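Glutathione peroxidase (PDB 2V1M) catalyses the reduction of hydrogen peroxide by glutathione, giving glutathione disulfide and water, in the detoxification pathway of the parasite Schistosoma mansoni. Local coordinates at residues E13-D18 with D23-K28. Residues are numbered along the deposited sequence; the frame is centred on the assembly and turned at random.
Sequences EFTVKD and DVSLEK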
loop_
_atom_site.group_PDB
_atom_site.type_symbol
_atom_site.label_atom_id
_atom_site.label_comp_id
_atom_site.label_asym_id
_atom_site.label_seq_id
_atom_site.Cartn_x
_atom_site.Cartn_y
_atom_site.Cartn_z
ATOM N N GLU A 13 -13.636 -5.499 4.072
ATOM C CA GLU A 13 -13.867 -6.608 4.998
ATOM C C GLU A 13 -12.718 -6.811 5.974
ATOM O O GLU A 13 -12.910 -7.531 6.969
ATOM C CB GLU A 13 -14.118 -7.882 4.223
ATOM C CG GLU A 13 -15.442 -7.785 3.481
ATOM C CD GLU A 13 -15.763 -8.965 2.646
ATOM O OE1 GLU A 13 -14.909 -9.877 2.604
ATOM O OE2 GLU A 13 -16.840 -9.029 2.012
ATOM N N PHE A 14 -11.537 -6.247 5.697
ATOM C CA PHE A 14 -10.319 -6.575 6.456
ATOM C C PHE A 14 -10.033 -5.553 7.530
ATOM O O PHE A 14 -10.342 -4.357 7.385
ATOM C CB PHE A 14 -9.108 -6.702 5.518
ATOM C CG PHE A 14 -9.378 -7.687 4.452
ATOM C CD1 PHE A 14 -9.447 -9.060 4.759
ATOM C CD2 PHE A 14 -9.720 -7.266 3.165
ATOM C CE1 PHE A 14 -9.824 -9.995 3.804
ATOM C CE2 PHE A 14 -10.110 -8.192 2.208
ATOM C CZ PHE A 14 -10.185 -9.528 2.519
ATOM N N THR A 15 -9.388 -6.042 8.596
ATOM C CA THR A 15 -8.945 -5.238 9.706
ATOM C C THR A 15 -7.438 -5.423 9.822
ATOM O O THR A 15 -6.924 -6.561 9.678
ATOM C CB THR A 15 -9.679 -5.660 11.027
ATOM O OG1 THR A 15 -11.083 -5.510 10.799
ATOM C CG2 THR A 15 -9.322 -4.768 12.194
ATOM N N VAL A 16 -6.721 -4.326 10.045
ATOM C CA VAL A 16 -5.250 -4.326 10.080
ATOM C C VAL A 16 -4.801 -3.458 11.223
ATOM O O VAL A 16 -5.483 -2.503 11.625
ATOM C CB VAL A 16 -4.647 -3.831 8.740
ATOM C CG1 VAL A 16 -4.881 -4.858 7.617
ATOM C CG2 VAL A 16 -5.197 -2.473 8.337
ATOM N N LYS A 17 -3.621 -3.745 11.741
ATOM C CA LYS A 17 -3.029 -2.939 12.809
ATOM C C LYS A 17 -2.213 -1.807 12.174
ATOM O O LYS A 17 -1.327 -2.045 11.353
ATOM C CB LYS A 17 -2.132 -3.843 13.652
ATOM C CG LYS A 17 -1.631 -3.191 14.950
ATOM C CD LYS A 17 -0.752 -4.143 15.786
ATOM C CE LYS A 17 -1.472 -5.445 16.185
ATOM N NZ LYS A 17 -2.649 -5.156 17.011
ATOM N N ASP A 18 -2.503 -0.572 12.584
ATOM C CA ASP A 18 -1.735 0.568 12.071
ATOM C C ASP A 18 -0.362 0.647 12.761
ATOM O O ASP A 18 -0.057 -0.151 13.659
ATOM C CB ASP A 18 -2.554 1.873 12.097
ATOM C CG ASP A 18 -2.598 2.592 13.436
ATOM O OD1 ASP A 18 -1.849 2.255 14.373
ATOM O OD2 ASP A 18 -3.400 3.563 13.487
ATOM N N ASP A 23 -5.717 -1.072 15.830
ATOM C CA ASP A 23 -6.393 -1.829 14.791
ATOM C C ASP A 23 -7.471 -0.965 14.182
ATOM O O ASP A 23 -8.219 -0.261 14.899
ATOM C CB ASP A 23 -6.964 -3.114 15.393
ATOM C CG ASP A 23 -5.880 -4.178 15.691
ATOM O OD1 ASP A 23 -4.646 -3.909 15.547
ATOM O OD2 ASP A 23 -6.298 -5.289 16.150
ATOM N N VAL A 24 -7.606 -1.080 12.857
ATOM C CA VAL A 24 -8.559 -0.310 12.091
ATOM C C VAL A 24 -9.151 -1.212 11.016
ATOM O O VAL A 24 -8.437 -1.921 10.300
ATOM C CB VAL A 24 -7.907 0.962 11.570
ATOM C CG1 VAL A 24 -6.835 0.659 10.628
ATOM C CG2 VAL A 24 -8.937 1.900 10.986
ATOM N N SER A 25 -10.471 -1.153 10.906
ATOM C CA SER A 25 -11.137 -1.786 9.774
ATOM C C SER A 25 -10.958 -0.891 8.526
ATOM O O SER A 25 -11.147 0.336 8.575
ATOM C CB SER A 25 -12.622 -1.944 10.057
ATOM O OG SER A 25 -13.305 -2.238 8.834
ATOM N N LEU A 26 -10.718 -1.539 7.388
ATOM C CA LEU A 26 -10.595 -0.820 6.118
ATOM C C LEU A 26 -11.926 -0.264 5.614
ATOM O O LEU A 26 -11.942 0.470 4.637
ATOM C CB LEU A 26 -9.884 -1.663 5.059
ATOM C CG LEU A 26 -8.481 -2.123 5.470
ATOM C CD1 LEU A 26 -7.886 -2.943 4.313
ATOM C CD2 LEU A 26 -7.599 -0.954 5.836
ATOM N N GLU A 27 -13.018 -0.526 6.351
ATOM C CA GLU A 27 -14.256 0.262 6.172
ATOM C C GLU A 27 -13.974 1.768 6.188
ATOM O O GLU A 27 -14.708 2.528 5.565
ATOM C CB GLU A 27 -15.243 -0.067 7.296
ATOM C CG GLU A 27 -15.970 -1.405 7.118
ATOM C CD GLU A 27 -17.132 -1.281 6.137
ATOM O OE1 GLU A 27 -17.526 -0.138 5.855
ATOM O OE2 GLU A 27 -17.599 -2.329 5.650
ATOM N N LYS A 28 -12.932 2.186 6.910
ATOM C CA LYS A 28 -12.460 3.587 6.955
ATOM C C LYS A 28 -12.329 4.191 5.553
ATOM O O LYS A 28 -12.525 5.411 5.375
ATOM C CB LYS A 28 -11.057 3.661 7.694
ATOM C CG LYS A 28 -10.356 5.004 7.688
ATOM C CD LYS A 28 -9.074 4.953 8.544
ATOM C CE LYS A 28 -8.247 6.215 8.420
ATOM N NZ LYS A 28 -7.206 6.338 9.464
#
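Val16 and Val24 form the central hydrogen-bonded pair of a short antiparallel beta hairpin, strand 15-17 with strand 23-25, near the start of the chain. Val24 N gives a hydrogen bond of 2.8 Å to Val16 O, and Val16 N returns one of 3.0 Å to Val24 O. The ladder runs one bond further, to where the second strand turns into the 3-10 segment 26-28. There Leu26 N meets Phe14 O at 2.8 Å, almost straight at the hydrogen (177°) and nearly in line with the carbonyl.

The two sides of the ribbon differ. Val16 and Val24 point to the apolar side, and Leu26, just past the strand, joins Val16 there. Val16 CG2 lies 3.8 Å from Leu26 CD2, the two side chains meeting at about a right angle. The other methyl of Leu26, CD1, rests 4.1 Å from Phe14 CB. Val16 and Leu26 also touch Phe70 and Leu68 of strand 65-71. The hairpin therefore packs on the central mixed sheet of the thioredoxin-like fold of glutathione peroxidases, as a separate two-stranded element. Phe14 turns its ring away from the second strand, toward helix 113-121, where it meets Phe117; Trp8 packs against it edge-to-face.

The opposite side carries Thr15, Lys17, Asp23 and Ser25, and is polar and largely exposed. Here Lys17 and Asp23 form a salt bridge, NZ to OD1 at 2.8 Å, on the syn side of the carboxylate and 20° out of its plane. The lysine chain sets out with CG anti to the backbone N (chi1 -170°), then bends at chi3 and chi4, which curls the chain round Asp23 OD1 and brings the amine to it. Ser25 OG accepts a 3.0 Å hydrogen bond from Glu27 N. This is an ST turn at the point where the strand passes into the 3-10 segment.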